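Local coordinates for protein Afp1 (Serratia entomophila, PDB 6RBN) that probably forms the inner tube of a contractile injection system, the anti-feeding prophage, inside its extended sheath, at residues V21-E26 with E90-M95; N111-F116 with A141-I146. All coordinates share one frame; numbering follows the deposited sequence.

Interaction 1: V21-E26 with E90-M95; sequences VTLGDE and EKKDIM
V21 starts the contact by laying CG1 against CG2 of I94, 4.0 Å away, and its CA-H points to the carbonyl O of M95. T22 then pairs with M95 in an antiparallel hydrogen-bonded pair. T22 N gives to M95 O at 2.9 Å, and M95 N returns a bond to T22 O at 3.0 Å. L23 faces I94 in the next, non-hydrogen-bonded pair. Their side chains lie side by side and point the same way. With chi1 at -170°, L23 CG sits beside its own carbonyl carbon and 3.7 Å from I94 CD1. The L23 and K92 side chains cross, with L23 CD2 3.7 Å from K92 CD. L23 also opens a type II' turn, closed by a bond from L23 N to E26 O. G24 takes its second position, a common place for glycine. G24 N bonds D93 O at 3.1 Å, and D93 OD1 lies 3.7 Å from G24 CA. K92 also makes a cation-pi contact with W80. The two faces differ in chemistry. V21, L23 and I94 form a buried apolar face that also meets F30 and M77. T22 and M95 face the chain of Afp2. The backbone bonds fix the register between them.

Interaction 2: N111-F116 with A141-I146; sequences NVSNAF and ADRVTI
N111 and T145 form an antiparallel hydrogen-bonded pair. N111 N reaches T145 O at 2.7 Å, and T145 N reaches N111 O at 3.0 Å. On the same face the two side chains cross, and T145 OG1 comes 3.3 Å from N111 CB. The next pair, V112 and V144, is non-hydrogen-bonded. V112 splits its two methyls: CG1 meets A141 CB at 3.6 Å, while CG2 meets V144 CG2 at 4.2 Å. Beyond this pair the regular ladder gives way. S113 N makes a weak, long bond to R143 O. In R143, chi1 of 70° sets CG between the backbone N and the carbonyl carbon, and the extended chain carries the guanidinium over S113. S113 CB lies above the centre of one face. S113 OG is over that face too, 2.9 Å from R143 NH2, but the angle is poor for a hydrogen bond. D142 OD1 accepts from N114 N at 3.2 Å, on its syn side but 29° out of the carboxylate plane. The same oxygen takes a weak bond from R143 N.

Outside this shell, P62 touches A141 and V144. R143 and N111 pack on the chain of Afp2, D142 on K54 of a second subunit. The chain turns a corner at S113 and N114. Such a bent strand, paired before the corner with 144-148 and after it with 134-140, fits the curled antiparallel beta barrel of gp19-like tail tube proteins.

Interaction 1 and interaction 2 lie in one antiparallel sheet, with centres about 10 Å apart. Strands 92-99 and 109-121 are neighbours in it. The strands of the two contacts run in the order 19-23, 92-99, 109-121, 144-148, while 134-140 pairs with the later part of 109-121. The seam between the two contacts is made by probable hydrogen bonds from A115 N to K92 O and from V112 N to I94 O, both 2.7 Å. D93 CB also packs on the carbonyl oxygens of V112 and S113. Along the chain interaction 1 closes before interaction 2 opens. Early and late parts of the chain are thus tied into a continuous wall, which meets Afp2 and other copies of Afp1.

Interaction 1: V21-E26 with E90-M95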
ATOM      1  N   VAL A  21     -34.162  35.322   1.409  1.00 70.91           N
ATOM      2  CA  VAL A  21     -34.475  36.258   0.339  1.00 70.91           C
ATOM      3  C   VAL A  21     -35.957  36.580   0.437  1.00 70.91           C
ATOM      4  O   VAL A  21     -36.805  35.748   0.095  1.00 70.91           O
ATOM      5  CB  VAL A  21     -34.120  35.702  -1.044  1.00 70.91           C
ATOM      6  CG1 VAL A  21     -34.540  36.673  -2.126  1.00 70.91           C
ATOM      7  CG2 VAL A  21     -32.636  35.426  -1.147  1.00 70.91           C
ATOM      8  N   THR A  22     -36.272  37.774   0.923  1.00 74.13           N
ATOM      9  CA  THR A  22     -37.643  38.267   0.947  1.00 74.13           C
ATOM     10  C   THR A  22     -37.897  38.992  -0.367  1.00 74.13           C
ATOM     11  O   THR A  22     -37.361  40.078  -0.597  1.00 74.13           O
ATOM     12  CB  THR A  22     -37.873  39.187   2.139  1.00 74.13           C
ATOM     13  OG1 THR A  22     -37.602  38.475   3.351  1.00 74.13           O
ATOM     14  CG2 THR A  22     -39.307  39.662   2.160  1.00 74.13           C
ATOM     15  N   LEU A  23     -38.708  38.393  -1.224  1.00 75.70           N
ATOM     16  CA  LEU A  23     -38.915  38.860  -2.590  1.00 75.70           C
ATOM     17  C   LEU A  23     -40.293  39.512  -2.650  1.00 75.70           C
ATOM     18  O   LEU A  23     -41.305  38.847  -2.859  1.00 75.70           O
ATOM     19  CB  LEU A  23     -38.761  37.696  -3.567  1.00 75.70           C
ATOM     20  CG  LEU A  23     -38.695  37.948  -5.069  1.00 75.70           C
ATOM     21  CD1 LEU A  23     -37.698  37.000  -5.679  1.00 75.70           C
ATOM     22  CD2 LEU A  23     -40.043  37.751  -5.717  1.00 75.70           C
ATOM     23  N   GLY A  24     -40.322  40.825  -2.450  1.00 76.63           N
ATOM     24  CA  GLY A  24     -41.573  41.548  -2.426  1.00 76.63           C
ATOM     25  C   GLY A  24     -42.232  41.482  -1.067  1.00 76.63           C
ATOM     26  O   GLY A  24     -41.838  42.191  -0.139  1.00 76.63           O
ATOM     27  N   ASP A  25     -43.245  40.626  -0.938  1.00 83.73           N
ATOM     28  CA  ASP A  25     -43.914  40.405   0.335  1.00 83.73           C
ATOM     29  C   ASP A  25     -43.817  38.955   0.791  1.00 83.73           C
ATOM     30  O   ASP A  25     -44.400  38.603   1.821  1.00 83.73           O
ATOM     31  CB  ASP A  25     -45.383  40.830   0.251  1.00 83.73           C
ATOM     32  CG  ASP A  25     -45.549  42.334   0.156  1.00 83.73           C
ATOM     33  OD1 ASP A  25     -44.699  43.063   0.709  1.00 83.73           O
ATOM     34  OD2 ASP A  25     -46.524  42.791  -0.476  1.00 83.73           O
ATOM     35  N   GLU A  26     -43.093  38.113   0.059  1.00 83.54           N
ATOM     36  CA  GLU A  26     -42.972  36.702   0.380  1.00 83.54           C
ATOM     37  C   GLU A  26     -41.502  36.321   0.397  1.00 83.54           C
ATOM     38  O   GLU A  26     -40.677  36.929  -0.287  1.00 83.54           O
ATOM     39  CB  GLU A  26     -43.716  35.827  -0.633  1.00 83.54           C
ATOM     40  CG  GLU A  26     -45.216  36.011  -0.633  1.00 83.54           C
ATOM     41  CD  GLU A  26     -45.899  35.152  -1.675  1.00 83.54           C
ATOM     42  OE1 GLU A  26     -45.186  34.500  -2.465  1.00 83.54           O
ATOM     43  OE2 GLU A  26     -47.146  35.133  -1.708  1.00 83.54           O
ATOM     44  N   GLU A  90     -44.723  44.472 -12.407  1.00 72.18           N
ATOM     45  CA  GLU A  90     -44.825  44.647 -10.962  1.00 72.18           C
ATOM     46  C   GLU A  90     -43.412  44.648 -10.405  1.00 72.18           C
ATOM     47  O   GLU A  90     -42.797  43.594 -10.244  1.00 72.18           O
ATOM     48  CB  GLU A  90     -45.667  43.542 -10.338  1.00 72.18           C
ATOM     49  CG  GLU A  90     -47.125  43.556 -10.757  1.00 72.18           C
ATOM     50  CD  GLU A  90     -47.888  44.746 -10.208  1.00 72.18           C
ATOM     51  OE1 GLU A  90     -47.570  45.197  -9.088  1.00 72.18           O
ATOM     52  OE2 GLU A  90     -48.811  45.229 -10.898  1.00 72.18           O
ATOM     53  N   LYS A  91     -42.882  45.832 -10.130  1.00 67.05           N
ATOM     54  CA  LYS A  91     -41.553  45.937  -9.553  1.00 67.05           C
ATOM     55  C   LYS A  91     -41.605  45.632  -8.065  1.00 67.05           C
ATOM     56  O   LYS A  91     -42.489  46.103  -7.347  1.00 67.05           O
ATOM     57  CB  LYS A  91     -40.973  47.328  -9.788  1.00 67.05           C
ATOM     58  CG  LYS A  91     -40.640  47.611 -11.234  1.00 67.05           C
ATOM     59  CD  LYS A  91     -39.969  48.954 -11.390  1.00 67.05           C
ATOM     60  CE  LYS A  91     -39.619  49.221 -12.837  1.00 67.05           C
ATOM     61  NZ  LYS A  91     -38.935  50.524 -13.000  1.00 67.05           N
ATOM     62  N   LYS A  92     -40.645  44.837  -7.604  1.00 68.81           N
ATOM     63  CA  LYS A  92     -40.604  44.362  -6.234  1.00 68.81           C
ATOM     64  C   LYS A  92     -39.308  44.805  -5.578  1.00 68.81           C
ATOM     65  O   LYS A  92     -38.320  45.099  -6.254  1.00 68.81           O
ATOM     66  CB  LYS A  92     -40.714  42.838  -6.169  1.00 68.81           C
ATOM     67  CG  LYS A  92     -42.065  42.284  -6.558  1.00 68.81           C
ATOM     68  CD  LYS A  92     -42.053  40.779  -6.494  1.00 68.81           C
ATOM     69  CE  LYS A  92     -43.439  40.199  -6.668  1.00 68.81           C
ATOM     70  NZ  LYS A  92     -43.995  40.440  -8.018  1.00 68.81           N
ATOM     71  N   ASP A  93     -39.322  44.847  -4.252  1.00 72.62           N
ATOM     72  CA  ASP A  93     -38.137  45.154  -3.464  1.00 72.62           C
ATOM     73  C   ASP A  93     -37.588  43.887  -2.819  1.00 72.62           C
ATOM     74  O   ASP A  93     -38.327  43.134  -2.180  1.00 72.62           O
ATOM     75  CB  ASP A  93     -38.446  46.221  -2.413  1.00 72.62           C
ATOM     76  CG  ASP A  93     -39.725  45.953  -1.657  1.00 72.62           C
ATOM     77  OD1 ASP A  93     -40.460  45.019  -2.037  1.00 72.62           O
ATOM     78  OD2 ASP A  93     -40.002  46.684  -0.682  1.00 72.62           O
ATOM     79  N   ILE A  94     -36.289  43.655  -2.996  1.00 70.15           N
ATOM     80  CA  ILE A  94     -35.637  42.418  -2.584  1.00 70.15           C
ATOM     81  C   ILE A  94     -34.825  42.694  -1.329  1.00 70.15           C
ATOM     82  O   ILE A  94     -34.141  43.719  -1.236  1.00 70.15           O
ATOM     83  CB  ILE A  94     -34.732  41.872  -3.706  1.00 70.15           C
ATOM     84  CG1 ILE A  94     -35.458  41.876  -5.048  1.00 70.15           C
ATOM     85  CG2 ILE A  94     -34.259  40.469  -3.391  1.00 70.15           C
ATOM     86  CD1 ILE A  94     -36.682  41.034  -5.090  1.00 70.15           C
ATOM     87  N   MET A  95     -34.893  41.785  -0.362  1.00 70.31           N
ATOM     88  CA  MET A  95     -34.035  41.837   0.812  1.00 70.31           C
ATOM     89  C   MET A  95     -33.300  40.515   0.937  1.00 70.31           C
ATOM     90  O   MET A  95     -33.931  39.460   1.002  1.00 70.31           O
ATOM     91  CB  MET A  95     -34.833  42.087   2.085  1.00 70.31           C
ATOM     92  CG  MET A  95     -33.958  42.339   3.289  1.00 70.31           C
ATOM     93  SD  MET A  95     -34.916  42.362   4.802  1.00 70.31           S
ATOM     94  CE  MET A  95     -35.938  43.775   4.476  1.00 70.31           C
TER

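Interaction 2: N111-F116 with A141-I146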
ATOM      1  N   ASN A 111     -30.523  45.526   0.926  1.00 67.23           N
ATOM      2  CA  ASN A 111     -31.817  45.958   0.425  1.00 67.23           C
ATOM      3  C   ASN A 111     -31.713  46.360  -1.037  1.00 67.23           C
ATOM      4  O   ASN A 111     -30.736  46.983  -1.454  1.00 67.23           O
ATOM      5  CB  ASN A 111     -32.357  47.128   1.243  1.00 67.23           C
ATOM      6  CG  ASN A 111     -32.600  46.760   2.679  1.00 67.23           C
ATOM      7  OD1 ASN A 111     -31.965  47.292   3.583  1.00 67.23           O
ATOM      8  ND2 ASN A 111     -33.521  45.837   2.901  1.00 67.23           N
ATOM      9  N   VAL A 112     -32.731  45.994  -1.811  1.00 67.87           N
ATOM     10  CA  VAL A 112     -32.808  46.269  -3.239  1.00 67.87           C
ATOM     11  C   VAL A 112     -34.136  46.966  -3.497  1.00 67.87           C
ATOM     12  O   VAL A 112     -35.178  46.495  -3.036  1.00 67.87           O
ATOM     13  CB  VAL A 112     -32.692  44.973  -4.058  1.00 67.87           C
ATOM     14  CG1 VAL A 112     -32.925  45.231  -5.505  1.00 67.87           C
ATOM     15  CG2 VAL A 112     -31.336  44.332  -3.848  1.00 67.87           C
ATOM     16  N   SER A 113     -34.105  48.092  -4.210  1.00 69.22           N
ATOM     17  CA  SER A 113     -35.239  49.011  -4.170  1.00 69.22           C
ATOM     18  C   SER A 113     -36.357  48.627  -5.137  1.00 69.22           C
ATOM     19  O   SER A 113     -37.480  48.342  -4.714  1.00 69.22           O
ATOM     20  CB  SER A 113     -34.759  50.430  -4.447  1.00 69.22           C
ATOM     21  OG  SER A 113     -35.840  51.342  -4.448  1.00 69.22           O
ATOM     22  N   ASN A 114     -36.086  48.635  -6.441  1.00 68.31           N
ATOM     23  CA  ASN A 114     -37.125  48.358  -7.440  1.00 68.31           C
ATOM     24  C   ASN A 114     -36.565  47.360  -8.444  1.00 68.31           C
ATOM     25  O   ASN A 114     -35.986  47.748  -9.460  1.00 68.31           O
ATOM     26  CB  ASN A 114     -37.599  49.627  -8.132  1.00 68.31           C
ATOM     27  CG  ASN A 114     -38.465  50.484  -7.249  1.00 68.31           C
ATOM     28  OD1 ASN A 114     -39.315  49.983  -6.517  1.00 68.31           O
ATOM     29  ND2 ASN A 114     -38.267  51.792  -7.321  1.00 68.31           N
ATOM     30  N   ALA A 115     -36.762  46.079  -8.170  1.00 66.09           N
ATOM     31  CA  ALA A 115     -36.248  45.022  -9.023  1.00 66.09           C
ATOM     32  C   ALA A 115     -37.357  44.475  -9.909  1.00 66.09           C
ATOM     33  O   ALA A 115     -38.499  44.334  -9.475  1.00 66.09           O
ATOM     34  CB  ALA A 115     -35.639  43.900  -8.188  1.00 66.09           C
ATOM     35  N   PHE A 116     -37.009  44.177 -11.157  1.00 64.32           N
ATOM     36  CA  PHE A 116     -37.928  43.556 -12.096  1.00 64.32           C
ATOM     37  C   PHE A 116     -37.126  42.595 -12.958  1.00 64.32           C
ATOM     38  O   PHE A 116     -35.940  42.838 -13.202  1.00 64.32           O
ATOM     39  CB  PHE A 116     -38.665  44.606 -12.949  1.00 64.32           C
ATOM     40  CG  PHE A 116     -37.783  45.411 -13.863  1.00 64.32           C
ATOM     41  CD1 PHE A 116     -37.168  46.563 -13.411  1.00 64.32           C
ATOM     42  CD2 PHE A 116     -37.629  45.052 -15.192  1.00 64.32           C
ATOM     43  CE1 PHE A 116     -36.376  47.309 -14.251  1.00 64.32           C
ATOM     44  CE2 PHE A 116     -36.838  45.795 -16.028  1.00 64.32           C
ATOM     45  CZ  PHE A 116     -36.216  46.925 -15.558  1.00 64.32           C
ATOM     46  N   ALA A 141     -32.301  46.605 -11.146  1.00 69.22           N
ATOM     47  CA  ALA A 141     -32.710  47.437 -10.025  1.00 69.22           C
ATOM     48  C   ALA A 141     -32.162  48.843 -10.179  1.00 69.22           C
ATOM     49  O   ALA A 141     -31.617  49.184 -11.231  1.00 69.22           O
ATOM     50  CB  ALA A 141     -32.241  46.827  -8.712  1.00 69.22           C
ATOM     51  N   ASP A 142     -32.289  49.665  -9.142  1.00 71.59           N
ATOM     52  CA  ASP A 142     -31.818  51.039  -9.232  1.00 71.59           C
ATOM     53  C   ASP A 142     -30.857  51.427  -8.115  1.00 71.59           C
ATOM     54  O   ASP A 142     -29.984  52.276  -8.323  1.00 71.59           O
ATOM     55  CB  ASP A 142     -33.011  51.988  -9.277  1.00 71.59           C
ATOM     56  CG  ASP A 142     -34.012  51.693  -8.213  1.00 71.59           C
ATOM     57  OD1 ASP A 142     -33.824  50.676  -7.524  1.00 71.59           O
ATOM     58  OD2 ASP A 142     -34.986  52.457  -8.073  1.00 71.59           O
ATOM     59  N   ARG A 143     -30.990  50.822  -6.936  1.00 69.80           N
ATOM     60  CA  ARG A 143     -29.996  51.032  -5.894  1.00 69.80           C
ATOM     61  C   ARG A 143     -29.923  49.805  -5.000  1.00 69.80           C
ATOM     62  O   ARG A 143     -30.850  48.999  -4.936  1.00 69.80           O
ATOM     63  CB  ARG A 143     -30.290  52.276  -5.048  1.00 69.80           C
ATOM     64  CG  ARG A 143     -31.493  52.148  -4.164  1.00 69.80           C
ATOM     65  CD  ARG A 143     -31.756  53.416  -3.390  1.00 69.80           C
ATOM     66  NE  ARG A 143     -32.892  53.257  -2.490  1.00 69.80           N
ATOM     67  CZ  ARG A 143     -34.155  53.482  -2.836  1.00 69.80           C
ATOM     68  NH1 ARG A 143     -35.126  53.313  -1.954  1.00 69.80           N
ATOM     69  NH2 ARG A 143     -34.445  53.893  -4.062  1.00 69.80           N
ATOM     70  N   VAL A 144     -28.783  49.674  -4.322  1.00 68.08           N
ATOM     71  CA  VAL A 144     -28.533  48.625  -3.340  1.00 68.08           C
ATOM     72  C   VAL A 144     -28.017  49.296  -2.077  1.00 68.08           C
ATOM     73  O   VAL A 144     -26.996  49.990  -2.116  1.00 68.08           O
ATOM     74  CB  VAL A 144     -27.516  47.584  -3.844  1.00 68.08           C
ATOM     75  CG1 VAL A 144     -27.128  46.640  -2.729  1.00 68.08           C
ATOM     76  CG2 VAL A 144     -28.082  46.797  -5.002  1.00 68.08           C
ATOM     77  N   THR A 145     -28.720  49.105  -0.967  1.00 66.99           N
ATOM     78  CA  THR A 145     -28.296  49.638   0.317  1.00 66.99           C
ATOM     79  C   THR A 145     -28.053  48.499   1.296  1.00 66.99           C
ATOM     80  O   THR A 145     -28.562  47.390   1.131  1.00 66.99           O
ATOM     81  CB  THR A 145     -29.325  50.616   0.895  1.00 66.99           C
ATOM     82  OG1 THR A 145     -30.575  49.945   1.081  1.00 66.99           O
ATOM     83  CG2 THR A 145     -29.521  51.801  -0.031  1.00 66.99           C
ATOM     84  N   ILE A 146     -27.257  48.786   2.321  1.00 66.42           N
ATOM     85  CA  ILE A 146     -26.861  47.809   3.327  1.00 66.42           C
ATOM     86  C   ILE A 146     -27.256  48.354   4.689  1.00 66.42           C
ATOM     87  O   ILE A 146     -26.752  49.404   5.107  1.00 66.42           O
ATOM     88  CB  ILE A 146     -25.348  47.536   3.288  1.00 66.42           C
ATOM     89  CG1 ILE A 146     -24.920  47.012   1.921  1.00 66.42           C
ATOM     90  CG2 ILE A 146     -24.955  46.556   4.367  1.00 66.42           C
ATOM     91  CD1 ILE A 146     -23.432  46.970   1.731  1.00 66.42           C
TER